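Local coordinates for SIR4-interacting protein SIF2 (Saccharomyces cerevisiae, PDB 1R5M), which antagonizes telomeric silencing in yeast and takes part in transcriptional corepression as a member of the Set3 complex, at residues 226-231 with 241-246; 165-171 with 208-214; 259-263 with 272-276; 269-273 with 283-288. One frame throughout, in Å; residues are numbered along the deposited sequence.

Contact 1 of 4, residues 226-231 with 241-246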
loop_
_atom_site.group_PDB
_atom_site.type_symbol
_atom_site.label_atom_id
_atom_site.label_comp_id
_atom_site.label_asym_id
_atom_site.label_seq_id
_atom_site.Cartn_x
_atom_site.Cartn_y
_atom_site.Cartn_z
ATOM N N LYS A 226 -21.703 3.054 -4.571
ATOM C CA LYS A 226 -22.033 4.055 -3.560
ATOM C C LYS A 226 -21.313 3.936 -2.217
ATOM O O LYS A 226 -21.921 4.142 -1.165
ATOM C CB LYS A 226 -23.544 4.048 -3.317
ATOM C CG LYS A 226 -24.389 4.182 -4.575
ATOM C CD LYS A 226 -25.869 4.057 -4.242
ATOM C CE LYS A 226 -26.735 4.142 -5.487
ATOM N NZ LYS A 226 -28.182 3.999 -5.160
ATOM N N GLY A 227 -20.027 3.603 -2.248
ATOM C CA GLY A 227 -19.261 3.500 -1.016
ATOM C C GLY A 227 -19.411 2.225 -0.205
ATOM O O GLY A 227 -18.793 2.084 0.851
ATOM N N ALA A 228 -20.225 1.290 -0.678
ATOM C CA ALA A 228 -20.405 0.044 0.050
ATOM C C ALA A 228 -19.169 -0.827 -0.113
ATOM O O ALA A 228 -18.394 -0.652 -1.053
ATOM C CB ALA A 228 -21.634 -0.698 -0.473
ATOM N N ILE A 229 -18.977 -1.745 0.828
ATOM C CA ILE A 229 -17.868 -2.694 0.771
ATOM C C ILE A 229 -18.535 -4.065 0.764
ATOM O O ILE A 229 -19.252 -4.418 1.699
ATOM C CB ILE A 229 -16.944 -2.579 2.003
ATOM C CG1 ILE A 229 -16.281 -1.199 2.028
ATOM C CG2 ILE A 229 -15.879 -3.680 1.960
ATOM C CD1 ILE A 229 -15.688 -0.829 3.383
ATOM N N PHE A 230 -18.315 -4.827 -0.303
ATOM C CA PHE A 230 -18.910 -6.154 -0.436
ATOM C C PHE A 230 -18.001 -7.235 0.139
ATOM O O PHE A 230 -16.787 -7.208 -0.065
ATOM C CB PHE A 230 -19.189 -6.455 -1.914
ATOM C CG PHE A 230 -20.415 -5.769 -2.464
ATOM C CD1 PHE A 230 -20.920 -4.610 -1.879
ATOM C CD2 PHE A 230 -21.051 -6.276 -3.593
ATOM C CE1 PHE A 230 -22.040 -3.968 -2.410
ATOM C CE2 PHE A 230 -22.171 -5.642 -4.132
ATOM C CZ PHE A 230 -22.665 -4.484 -3.539
ATOM N N VAL A 231 -18.594 -8.186 0.856
ATOM C CA VAL A 231 -17.837 -9.281 1.455
ATOM C C VAL A 231 -18.130 -10.555 0.671
ATOM O O VAL A 231 -19.285 -10.828 0.336
ATOM C CB VAL A 231 -18.234 -9.504 2.934
ATOM C CG1 VAL A 231 -17.279 -10.496 3.586
ATOM C CG2 VAL A 231 -18.226 -8.174 3.686
ATOM N N GLY A 241 -22.149 -10.698 2.504
ATOM C CA GLY A 241 -22.576 -9.548 3.278
ATOM C C GLY A 241 -22.160 -8.241 2.633
ATOM O O GLY A 241 -21.379 -8.223 1.680
ATOM N N LYS A 242 -22.693 -7.141 3.149
ATOM C CA LYS A 242 -22.369 -5.824 2.628
ATOM C C LYS A 242 -22.175 -4.860 3.789
ATOM O O LYS A 242 -23.014 -4.771 4.689
ATOM C CB LYS A 242 -23.484 -5.332 1.700
ATOM C CG LYS A 242 -23.692 -6.222 0.480
ATOM C CD LYS A 242 -24.778 -5.688 -0.440
ATOM C CE LYS A 242 -24.976 -6.608 -1.635
ATOM N NZ LYS A 242 -26.028 -6.107 -2.563
ATOM N N LEU A 243 -21.047 -4.157 3.772
ATOM C CA LEU A 243 -20.718 -3.193 4.809
ATOM C C LEU A 243 -21.115 -1.817 4.282
ATOM O O LEU A 243 -20.466 -1.268 3.392
ATOM C CB LEU A 243 -19.220 -3.260 5.109
ATOM C CG LEU A 243 -18.708 -4.686 5.362
ATOM C CD1 LEU A 243 -17.220 -4.656 5.679
ATOM C CD2 LEU A 243 -19.480 -5.326 6.509
ATOM N N ILE A 244 -22.199 -1.277 4.832
ATOM C CA ILE A 244 -22.719 0.016 4.402
ATOM C C ILE A 244 -22.395 1.127 5.391
ATOM O O ILE A 244 -22.598 0.977 6.595
ATOM C CB ILE A 244 -24.255 -0.047 4.223
ATOM C CG1 ILE A 244 -24.627 -1.186 3.268
ATOM C CG2 ILE A 244 -24.772 1.284 3.690
ATOM C CD1 ILE A 244 -24.037 -1.052 1.879
ATOM N N GLY A 245 -21.896 2.243 4.872
ATOM C CA GLY A 245 -21.554 3.364 5.731
ATOM C C GLY A 245 -20.858 4.504 5.011
ATOM O O GLY A 245 -21.222 5.666 5.186
ATOM N N HIS A 246 -19.851 4.188 4.203
ATOM C CA HIS A 246 -19.124 5.224 3.473
ATOM C C HIS A 246 -19.971 5.892 2.395
ATOM O O HIS A 246 -20.887 5.276 1.843
ATOM C CB HIS A 246 -17.857 4.638 2.843
ATOM C CG HIS A 246 -16.760 4.381 3.826
ATOM N ND1 HIS A 246 -16.177 5.386 4.568
ATOM C CD2 HIS A 246 -16.121 3.237 4.174
ATOM C CE1 HIS A 246 -15.226 4.874 5.330
ATOM N NE2 HIS A 246 -15.172 3.572 5.109
HETATM O O HOH W 1 -19.005 1.438 3.491
#
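An antiparallel strand pair joins Ile229-Val231 to Gly241-Leu243, the third and outermost strands of one four-stranded WD40 blade, and runs on into the Gly-His dipeptide that begins the next repeat. Ile229 and Leu243 exchange both backbone bonds, with Leu243 N reaching Ile229 O at 2.8 Å almost straight (176°), and Val231 N gives a third to Gly241 O. Beyond the strands a water takes over, donating to Gly227 O and Leu243 O and accepting from His246 N. On one face of the pair, the Lys242 chain, extended beyond CG, lies alongside Phe230; its CE sits over the ring face, 4.0 Å from the centroid, in a CH-pi contact. Ile244 CB points away from 226-231, but a bend at its second torsion (chi2 -60°) folds CD1 back to Ala228 CB, a tight 3.4 Å. On the buried face Ile229 CB meets Leu243 CB at 3.9 Å, and Val231 CG2 abuts Leu243 CG. The His246 ring, bonded to Ser264 and Asp268, takes Ile229 CD1 at its edge. Three backbone bonds and one water thus carry the polar side of the seam, while Lys242 lays its methylenes over Phe230 and keeps its amino end at the surface.

Contact 2 of 4, residues 165-171 with 208-214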
loop_
_atom_site.group_PDB
_atom_site.type_symbol
_atom_site.label_atom_id
_atom_site.label_comp_id
_atom_site.label_asym_id
_atom_site.label_seq_id
_atom_site.Cartn_x
_atom_site.Cartn_y
_atom_site.Cartn_z
ATOM N N ILE A 165 -6.108 -11.600 -5.117
ATOM C CA ILE A 165 -7.228 -10.811 -5.609
ATOM C C ILE A 165 -6.536 -9.661 -6.314
ATOM O O ILE A 165 -5.604 -9.071 -5.766
ATOM C CB ILE A 165 -8.074 -10.204 -4.484
ATOM C CG1 ILE A 165 -8.689 -11.303 -3.629
ATOM C CG2 ILE A 165 -9.165 -9.318 -5.082
ATOM C CD1 ILE A 165 -9.158 -10.798 -2.295
ATOM N N SER A 166 -6.963 -9.354 -7.530
ATOM C CA SER A 166 -6.371 -8.243 -8.263
ATOM C C SER A 166 -7.496 -7.342 -8.742
ATOM O O SER A 166 -8.581 -7.814 -9.075
ATOM C CB SER A 166 -5.549 -8.743 -9.458
ATOM O OG SER A 166 -6.332 -9.536 -10.333
ATOM N N MET A 167 -7.243 -6.041 -8.749
ATOM C CA MET A 167 -8.250 -5.094 -9.204
ATOM C C MET A 167 -7.587 -4.038 -10.065
ATOM O O MET A 167 -6.466 -3.613 -9.781
ATOM C CB MET A 167 -8.950 -4.427 -8.014
ATOM C CG MET A 167 -10.120 -3.532 -8.427
ATOM S SD MET A 167 -11.099 -2.958 -7.028
ATOM C CE MET A 167 -9.935 -1.842 -6.317
ATOM N N ASP A 168 -8.269 -3.635 -11.133
ATOM C CA ASP A 168 -7.732 -2.608 -12.013
ATOM C C ASP A 168 -8.483 -1.289 -11.838
ATOM O O ASP A 168 -9.429 -1.203 -11.049
ATOM C CB ASP A 168 -7.748 -3.061 -13.489
ATOM C CG ASP A 168 -9.142 -3.374 -14.015
ATOM O OD1 ASP A 168 -10.099 -2.634 -13.701
ATOM O OD2 ASP A 168 -9.272 -4.360 -14.776
ATOM N N VAL A 169 -8.050 -0.265 -12.566
ATOM C CA VAL A 169 -8.657 1.059 -12.475
ATOM C C VAL A 169 -10.135 1.112 -12.836
ATOM O O VAL A 169 -10.854 2.001 -12.375
ATOM C CB VAL A 169 -7.906 2.086 -13.353
ATOM C CG1 VAL A 169 -6.489 2.263 -12.851
ATOM C CG2 VAL A 169 -7.904 1.639 -14.794
ATOM N N GLU A 170 -10.593 0.174 -13.661
ATOM C CA GLU A 170 -11.998 0.142 -14.055
ATOM C C GLU A 170 -12.799 -0.681 -13.053
ATOM O O GLU A 170 -13.968 -0.994 -13.273
ATOM C CB GLU A 170 -12.140 -0.453 -15.458
ATOM C CG GLU A 170 -11.469 0.369 -16.547
ATOM C CD GLU A 170 -11.960 1.805 -16.577
ATOM O OE1 GLU A 170 -13.189 2.013 -16.525
ATOM O OE2 GLU A 170 -11.118 2.725 -16.660
ATOM N N ASN A 171 -12.143 -1.021 -11.948
ATOM C CA ASN A 171 -12.731 -1.805 -10.873
ATOM C C ASN A 171 -13.076 -3.244 -11.211
ATOM O O ASN A 171 -13.860 -3.882 -10.509
ATOM C CB ASN A 171 -13.947 -1.092 -10.291
ATOM C CG ASN A 171 -13.553 0.078 -9.415
ATOM O OD1 ASN A 171 -12.836 -0.085 -8.422
ATOM N ND2 ASN A 171 -14.013 1.265 -9.777
ATOM N N LEU A 208 -14.891 3.118 -7.929
ATOM C CA LEU A 208 -15.559 2.663 -6.714
ATOM C C LEU A 208 -14.540 2.611 -5.583
ATOM O O LEU A 208 -14.900 2.510 -4.411
ATOM C CB LEU A 208 -16.137 1.262 -6.911
ATOM C CG LEU A 208 -17.192 1.077 -7.996
ATOM C CD1 LEU A 208 -17.658 -0.369 -7.982
ATOM C CD2 LEU A 208 -18.361 2.023 -7.756
ATOM N N GLY A 209 -13.266 2.673 -5.950
ATOM C CA GLY A 209 -12.208 2.603 -4.961
ATOM C C GLY A 209 -10.947 2.019 -5.569
ATOM O O GLY A 209 -10.949 1.604 -6.731
ATOM N N VAL A 210 -9.878 1.959 -4.782
ATOM C CA VAL A 210 -8.602 1.465 -5.280
ATOM C C VAL A 210 -7.904 0.441 -4.389
ATOM O O VAL A 210 -6.682 0.301 -4.443
ATOM C CB VAL A 210 -7.634 2.642 -5.515
ATOM C CG1 VAL A 210 -8.175 3.552 -6.613
ATOM C CG2 VAL A 210 -7.459 3.435 -4.222
ATOM N N ASP A 211 -8.665 -0.268 -3.565
ATOM C CA ASP A 211 -8.062 -1.273 -2.694
ATOM C C ASP A 211 -9.016 -2.450 -2.513
ATOM O O ASP A 211 -10.220 -2.325 -2.731
ATOM C CB ASP A 211 -7.737 -0.655 -1.324
ATOM C CG ASP A 211 -6.545 -1.315 -0.640
ATOM O OD1 ASP A 211 -5.967 -2.263 -1.215
ATOM O OD2 ASP A 211 -6.180 -0.872 0.475
ATOM N N VAL A 212 -8.449 -3.597 -2.143
ATOM C CA VAL A 212 -9.198 -4.823 -1.865
ATOM C C VAL A 212 -8.467 -5.449 -0.676
ATOM O O VAL A 212 -7.364 -5.023 -0.340
ATOM C CB VAL A 212 -9.180 -5.813 -3.056
ATOM C CG1 VAL A 212 -9.865 -5.188 -4.269
ATOM C CG2 VAL A 212 -7.753 -6.209 -3.385
ATOM N N GLU A 213 -9.052 -6.457 -0.038
ATOM C CA GLU A 213 -8.392 -7.043 1.124
ATOM C C GLU A 213 -8.951 -8.401 1.524
ATOM O O GLU A 213 -10.146 -8.652 1.387
ATOM C CB GLU A 213 -8.509 -6.072 2.315
ATOM C CG GLU A 213 -7.915 -6.576 3.629
ATOM C CD GLU A 213 -6.394 -6.583 3.630
ATOM O OE1 GLU A 213 -5.800 -6.802 2.552
ATOM O OE2 GLU A 213 -5.791 -6.385 4.705
ATOM N N TRP A 214 -8.078 -9.279 2.011
ATOM C CA TRP A 214 -8.505 -10.595 2.478
ATOM C C TRP A 214 -8.882 -10.440 3.946
ATOM O O TRP A 214 -8.181 -9.760 4.696
ATOM C CB TRP A 214 -7.369 -11.621 2.368
ATOM C CG TRP A 214 -7.074 -12.059 0.974
ATOM C CD1 TRP A 214 -6.196 -11.486 0.101
ATOM C CD2 TRP A 214 -7.685 -13.149 0.275
ATOM N NE1 TRP A 214 -6.224 -12.152 -1.103
ATOM C CE2 TRP A 214 -7.130 -13.178 -1.022
ATOM C CE3 TRP A 214 -8.649 -14.107 0.621
ATOM C CZ2 TRP A 214 -7.509 -14.129 -1.981
ATOM C CZ3 TRP A 214 -9.026 -15.055 -0.333
ATOM C CH2 TRP A 214 -8.456 -15.056 -1.618
HETATM O O HOH W 2 -9.341 0.799 -8.790
#
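The indole of Trp214 receives Ile165 over one face: CD1 stands 3.5 Å from the centroid of the five-membered ring, 19° off its normal, in a CH-pi contact, and CG1 stands above the rim beyond CE2, 3.5 Å from CZ2. At the ring's edge NE1 is bonded to the backbone O of Lys156, which fixes how the indole is turned. Ile165 reaches the face because CG1 stands opposite its own carbonyl carbon (chi1 -62°), while CG2, the other branch, slides past Val212 CG2 at 3.8 Å. An alanine in place of Trp214 would probably leave the end of Ile165 without its aromatic cover and the Lys156 carbonyl without this donor. Farther along, Met167 sends SD against Val212 CG1 at 3.8 Å; a bend at chi3 (70°) then places its methyl CE 3.4 Å from Asp211 N, a buried amide with no hydrogen-bond partner in the model. The CB atoms of Asp211 and Glu213 point away from 165-171; their carboxylates accept from the backbone N of Leu253 and Phe255, respectively, and both form salt bridges with Lys156. At the far end a water donates to Asp168 O and, at 2.7 Å, to Gly209 O. Apolar side chains and one water therefore join the second strand of one blade to the innermost strand of the next and the segment leading into it, the face-to-face blade packing of a WD40 beta propeller.

Contact 3 of 4, residues 259-263 with 272-276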
loop_
_atom_site.group_PDB
_atom_site.type_symbol
_atom_site.label_atom_id
_atom_site.label_comp_id
_atom_site.label_asym_id
_atom_site.label_seq_id
_atom_site.Cartn_x
_atom_site.Cartn_y
_atom_site.Cartn_z
ATOM N N ASN A 259 -7.040 -8.765 15.934
ATOM C CA ASN A 259 -8.299 -8.326 16.527
ATOM C C ASN A 259 -9.496 -8.621 15.616
ATOM O O ASN A 259 -10.644 -8.379 15.987
ATOM C CB ASN A 259 -8.253 -6.830 16.888
ATOM C CG ASN A 259 -8.043 -5.934 15.683
ATOM O OD1 ASN A 259 -8.236 -6.351 14.547
ATOM N ND2 ASN A 259 -7.659 -4.685 15.935
ATOM N N LYS A 260 -9.213 -9.154 14.429
ATOM C CA LYS A 260 -10.237 -9.514 13.448
ATOM C C LYS A 260 -11.123 -8.356 13.001
ATOM O O LYS A 260 -12.315 -8.531 12.739
ATOM C CB LYS A 260 -11.117 -10.644 13.998
ATOM C CG LYS A 260 -10.340 -11.875 14.438
ATOM C CD LYS A 260 -9.536 -12.476 13.294
ATOM C CE LYS A 260 -8.798 -13.733 13.737
ATOM N NZ LYS A 260 -7.953 -14.290 12.644
ATOM N N LEU A 261 -10.537 -7.168 12.912
ATOM C CA LEU A 261 -11.283 -5.994 12.485
ATOM C C LEU A 261 -10.764 -5.480 11.154
ATOM O O LEU A 261 -9.575 -5.584 10.857
ATOM C CB LEU A 261 -11.170 -4.877 13.523
ATOM C CG LEU A 261 -11.730 -5.163 14.920
ATOM C CD1 LEU A 261 -11.437 -3.980 15.830
ATOM C CD2 LEU A 261 -13.232 -5.413 14.839
ATOM N N LEU A 262 -11.674 -4.928 10.361
ATOM C CA LEU A 262 -11.332 -4.362 9.065
ATOM C C LEU A 262 -11.313 -2.847 9.166
ATOM O O LEU A 262 -12.251 -2.243 9.686
ATOM C CB LEU A 262 -12.367 -4.764 8.012
ATOM C CG LEU A 262 -12.199 -4.098 6.640
ATOM C CD1 LEU A 262 -10.943 -4.635 5.958
ATOM C CD2 LEU A 262 -13.429 -4.364 5.785
ATOM N N LEU A 263 -10.235 -2.241 8.681
ATOM C CA LEU A 263 -10.104 -0.790 8.660
ATOM C C LEU A 263 -10.356 -0.351 7.224
ATOM O O LEU A 263 -9.788 -0.921 6.291
ATOM C CB LEU A 263 -8.688 -0.367 9.071
ATOM C CG LEU A 263 -8.249 1.040 8.644
ATOM C CD1 LEU A 263 -9.029 2.098 9.416
ATOM C CD2 LEU A 263 -6.758 1.198 8.903
ATOM N N ARG A 272 -13.480 3.917 8.870
ATOM C CA ARG A 272 -14.470 3.100 9.549
ATOM C C ARG A 272 -13.788 1.805 9.973
ATOM O O ARG A 272 -12.838 1.347 9.328
ATOM C CB ARG A 272 -15.682 2.828 8.646
ATOM C CG ARG A 272 -16.684 3.992 8.625
ATOM C CD ARG A 272 -17.872 3.714 7.708
ATOM N NE ARG A 272 -18.780 4.860 7.601
ATOM C CZ ARG A 272 -19.801 5.100 8.420
ATOM N NH1 ARG A 272 -20.068 4.277 9.425
ATOM N NH2 ARG A 272 -20.567 6.169 8.226
ATOM N N ILE A 273 -14.250 1.250 11.087
ATOM C CA ILE A 273 -13.719 -0.000 11.626
ATOM C C ILE A 273 -14.897 -0.963 11.598
ATOM O O ILE A 273 -15.974 -0.642 12.106
ATOM C CB ILE A 273 -13.236 0.168 13.089
ATOM C CG1 ILE A 273 -12.168 1.267 13.178
ATOM C CG2 ILE A 273 -12.685 -1.153 13.606
ATOM C CD1 ILE A 273 -10.898 0.984 12.396
ATOM N N TRP A 274 -14.707 -2.138 11.005
ATOM C CA TRP A 274 -15.796 -3.107 10.898
ATOM C C TRP A 274 -15.535 -4.416 11.616
ATOM O O TRP A 274 -14.453 -5.000 11.503
ATOM C CB TRP A 274 -16.095 -3.423 9.429
ATOM C CG TRP A 274 -16.179 -2.229 8.539
ATOM C CD1 TRP A 274 -15.132 -1.533 7.996
ATOM C CD2 TRP A 274 -17.372 -1.588 8.075
ATOM N NE1 TRP A 274 -15.602 -0.503 7.224
ATOM C CE2 TRP A 274 -16.972 -0.511 7.252
ATOM C CE3 TRP A 274 -18.741 -1.816 8.274
ATOM C CZ2 TRP A 274 -17.890 0.336 6.626
ATOM C CZ3 TRP A 274 -19.658 -0.971 7.650
ATOM C CH2 TRP A 274 -19.225 0.093 6.834
ATOM N N HIS A 275 -16.547 -4.875 12.346
ATOM C CA HIS A 275 -16.481 -6.134 13.077
ATOM C C HIS A 275 -17.443 -7.146 12.462
ATOM O O HIS A 275 -17.086 -8.305 12.254
ATOM C CB HIS A 275 -16.862 -5.922 14.539
ATOM C CG HIS A 275 -17.309 -7.172 15.231
ATOM N ND1 HIS A 275 -16.445 -8.195 15.552
ATOM C CD2 HIS A 275 -18.536 -7.574 15.635
ATOM C CE1 HIS A 275 -17.121 -9.174 16.129
ATOM N NE2 HIS A 275 -18.393 -8.821 16.190
ATOM N N GLY A 276 -18.665 -6.699 12.187
ATOM C CA GLY A 276 -19.675 -7.572 11.613
ATOM C C GLY A 276 -19.430 -7.903 10.157
ATOM O O GLY A 276 -18.821 -7.120 9.428
HETATM O O HOH W 3 -14.666 -9.890 12.300
HETATM O O HOH W 4 -14.171 -9.325 15.045
#
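The beta hairpin formed by the second and third strands of a WD40 blade supplies this contact, whose Trp274 belongs to the hydrogen-bonded tetrad characteristic of these repeats: its NE1 is bonded to Ser264, which also binds His246, itself held by Asp268. Leu262 and Trp274 form a hydrogen-bonded antiparallel pair. Trp274 N donates to Leu262 O at 2.8 Å and Leu262 N returns the bond to Trp274 O at 3.0 Å, each donor in the carbonyl plane of its acceptor. Leu262 O also lies at the edge of the indole, near its plane, 3.4 Å from CD1, while Leu262 CD2 crosses to the same ring carbon. The opposite face of the hairpin is aliphatic. There Ile273 divides its branches: CG2 meets Leu261 CD1 at 3.8 Å, and CD1, brought round by a bent second torsion (chi2 -63°), touches Leu263 CD1 at 3.7 Å. Leu261 CD2 packs on His275 CB, at the edge of that imidazole. An Asx turn leads into strand 261-263, with Asn259 OD1 accepting from Leu261 N. Past the last strand bond, two waters donate to Lys260 O; one also donates to His275 O, and the other lies in the His275 ring plane, 2.6 Å from ND1.

Contact 4 of 4, residues 269-273 with 283-288. Unlike the reference sequence in segment 283-288: Cys284 (reference Ser).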
loop_
_atom_site.group_PDB
_atom_site.type_symbol
_atom_site.label_atom_id
_atom_site.label_comp_id
_atom_site.label_asym_id
_atom_site.label_seq_id
_atom_site.Cartn_x
_atom_site.Cartn_y
_atom_site.Cartn_z
ATOM N N GLY A 269 -13.582 11.244 3.441
ATOM C CA GLY A 269 -12.843 11.815 4.554
ATOM C C GLY A 269 -12.945 11.110 5.892
ATOM O O GLY A 269 -12.533 11.662 6.913
ATOM N N THR A 270 -13.474 9.892 5.901
ATOM C CA THR A 270 -13.605 9.163 7.154
ATOM C C THR A 270 -12.959 7.792 7.127
ATOM O O THR A 270 -12.678 7.233 6.065
ATOM C CB THR A 270 -15.080 8.919 7.536
ATOM O OG1 THR A 270 -15.659 7.972 6.625
ATOM C CG2 THR A 270 -15.874 10.217 7.492
ATOM N N LEU A 271 -12.721 7.277 8.326
ATOM C CA LEU A 271 -12.197 5.934 8.508
ATOM C C LEU A 271 -13.315 5.186 9.204
ATOM O O LEU A 271 -14.033 5.759 10.025
ATOM C CB LEU A 271 -10.996 5.910 9.448
ATOM C CG LEU A 271 -9.697 6.590 9.051
ATOM C CD1 LEU A 271 -8.660 6.305 10.127
ATOM C CD2 LEU A 271 -9.227 6.077 7.698
ATOM N N ARG A 272 -13.480 3.917 8.870
ATOM C CA ARG A 272 -14.470 3.100 9.549
ATOM C C ARG A 272 -13.788 1.805 9.973
ATOM O O ARG A 272 -12.838 1.347 9.328
ATOM C CB ARG A 272 -15.682 2.828 8.646
ATOM C CG ARG A 272 -16.684 3.992 8.625
ATOM C CD ARG A 272 -17.872 3.714 7.708
ATOM N NE ARG A 272 -18.780 4.860 7.601
ATOM C CZ ARG A 272 -19.801 5.100 8.420
ATOM N NH1 ARG A 272 -20.068 4.277 9.425
ATOM N NH2 ARG A 272 -20.567 6.169 8.226
ATOM N N ILE A 273 -14.250 1.250 11.087
ATOM C CA ILE A 273 -13.719 -0.000 11.626
ATOM C C ILE A 273 -14.897 -0.963 11.598
ATOM O O ILE A 273 -15.974 -0.642 12.106
ATOM C CB ILE A 273 -13.236 0.168 13.089
ATOM C CG1 ILE A 273 -12.168 1.267 13.178
ATOM C CG2 ILE A 273 -12.685 -1.153 13.606
ATOM C CD1 ILE A 273 -10.898 0.984 12.396
ATOM N N ASN A 283 -16.776 1.567 14.412
ATOM C CA ASN A 283 -16.268 2.918 14.642
ATOM C C ASN A 283 -16.309 3.699 13.340
ATOM O O ASN A 283 -16.248 3.119 12.257
ATOM C CB ASN A 283 -14.808 2.900 15.112
ATOM C CG ASN A 283 -14.635 2.296 16.484
ATOM O OD1 ASN A 283 -15.081 2.856 17.491
ATOM N ND2 ASN A 283 -13.979 1.151 16.538
ATOM N N CYS A 284 -16.422 5.017 13.457
ATOM C CA CYS A 284 -16.405 5.906 12.302
ATOM C C CYS A 284 -15.700 7.158 12.793
ATOM O O CYS A 284 -16.200 7.850 13.684
ATOM C CB CYS A 284 -17.813 6.256 11.826
ATOM S SG CYS A 284 -17.791 7.275 10.320
ATOM N N PHE A 285 -14.532 7.437 12.225
ATOM C CA PHE A 285 -13.739 8.591 12.627
ATOM C C PHE A 285 -13.780 9.768 11.655
ATOM O O PHE A 285 -13.313 9.667 10.512
ATOM C CB PHE A 285 -12.276 8.171 12.847
ATOM C CG PHE A 285 -12.088 7.169 13.952
ATOM C CD1 PHE A 285 -11.564 5.906 13.685
ATOM C CD2 PHE A 285 -12.436 7.486 15.261
ATOM C CE1 PHE A 285 -11.389 4.973 14.707
ATOM C CE2 PHE A 285 -12.264 6.561 16.289
ATOM C CZ PHE A 285 -11.741 5.303 16.013
ATOM N N TYR A 286 -14.339 10.879 12.131
ATOM C CA TYR A 286 -14.437 12.121 11.367
ATOM C C TYR A 286 -13.304 13.042 11.799
ATOM O O TYR A 286 -12.866 13.004 12.947
ATOM C CB TYR A 286 -15.758 12.851 11.645
ATOM C CG TYR A 286 -17.003 12.151 11.159
ATOM C CD1 TYR A 286 -17.698 11.270 11.986
ATOM C CD2 TYR A 286 -17.487 12.370 9.870
ATOM C CE1 TYR A 286 -18.850 10.622 11.543
ATOM C CE2 TYR A 286 -18.633 11.730 9.415
ATOM C CZ TYR A 286 -19.310 10.857 10.255
ATOM O OH TYR A 286 -20.439 10.218 9.802
ATOM N N GLY A 287 -12.845 13.881 10.881
ATOM C CA GLY A 287 -11.776 14.806 11.211
ATOM C C GLY A 287 -11.062 15.318 9.982
ATOM O O GLY A 287 -10.847 16.525 9.833
ATOM N N HIS A 288 -10.676 14.404 9.100
ATOM C CA HIS A 288 -9.994 14.795 7.877
ATOM C C HIS A 288 -10.930 15.660 7.041
ATOM O O HIS A 288 -12.123 15.373 6.935
ATOM C CB HIS A 288 -9.560 13.556 7.093
ATOM C CG HIS A 288 -8.309 12.922 7.619
ATOM N ND1 HIS A 288 -7.099 13.583 7.649
ATOM C CD2 HIS A 288 -8.075 11.686 8.122
ATOM C CE1 HIS A 288 -6.175 12.781 8.146
ATOM N NE2 HIS A 288 -6.740 11.624 8.442
HETATM O O HOH W 5 -11.259 11.441 9.290
HETATM O O HOH W 6 -14.097 13.993 8.246
#
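Four backbone bonds tie Leu271-Ile273 to Asn283-Phe285, with Leu271 paired to Phe285 and Ile273 to Asn283. They are uneven: Phe285 N reaches Leu271 O at 2.8 Å, whereas Asn283 N stands 3.3 Å from Ile273 O. Asn283 O accepts from Ile273 N, which comes from above the carbonyl plane, and more weakly from Ser281 OG. Phe285 O serves Leu271 N and a water; that water also donates to Gly269 O, at 2.7 Å, and accepts from His288 N. A second water accepts from Gly287 N and donates to His288 O and Gly269 O, so the Gly269 carbonyl has two water donors. On the face carrying Arg272 and Cys284, Cys284, a departure from the reference sequence, turns SG opposite its backbone N (chi1 -176°) and sets it over the centre of the Arg272 guanidinium, 3.5 Å from CZ, while NH1 is bonded to Ser281 OG. A leucine here, with no guanidinium, would probably leave the Cys284 sulfur without its flat partner and Ser281 OG without that donor. Nearby, Thr270 CG2 lies alongside Tyr286, 3.6 Å from CD2, and its OG1 is bonded to Asp268. His288 is held by Ser305 and Asp309. Third strand, outermost strand and a following Gly-His dipeptide held by Asp and Ser are a WD40 signature, consistent with the tetrad of the next repeat.

Along the chain the contacts run 2, 1, 3, 4, through successive blades of a propeller built from eight WD repeats. Contact 2 joins two neighbouring blades and shares the sheet 213-243 with contact 1, their centres about 14 Å apart. Contacts 3 and 4, centres about 12 Å apart, are adjacent hairpins of the next sheet and both use strand 271-274, sharing Arg272 and Ile273. Contact 1 meets contact 3 across the blade boundary, where Leu243 CB lies 3.4 Å from Trp274 CZ3. Contacts 2 and 4, centres about 20 Å apart, do not touch. Strand pairing thus builds each blade, while side-chain packing, in contact 2 and where contacts 1 and 3 meet, joins one blade to the next.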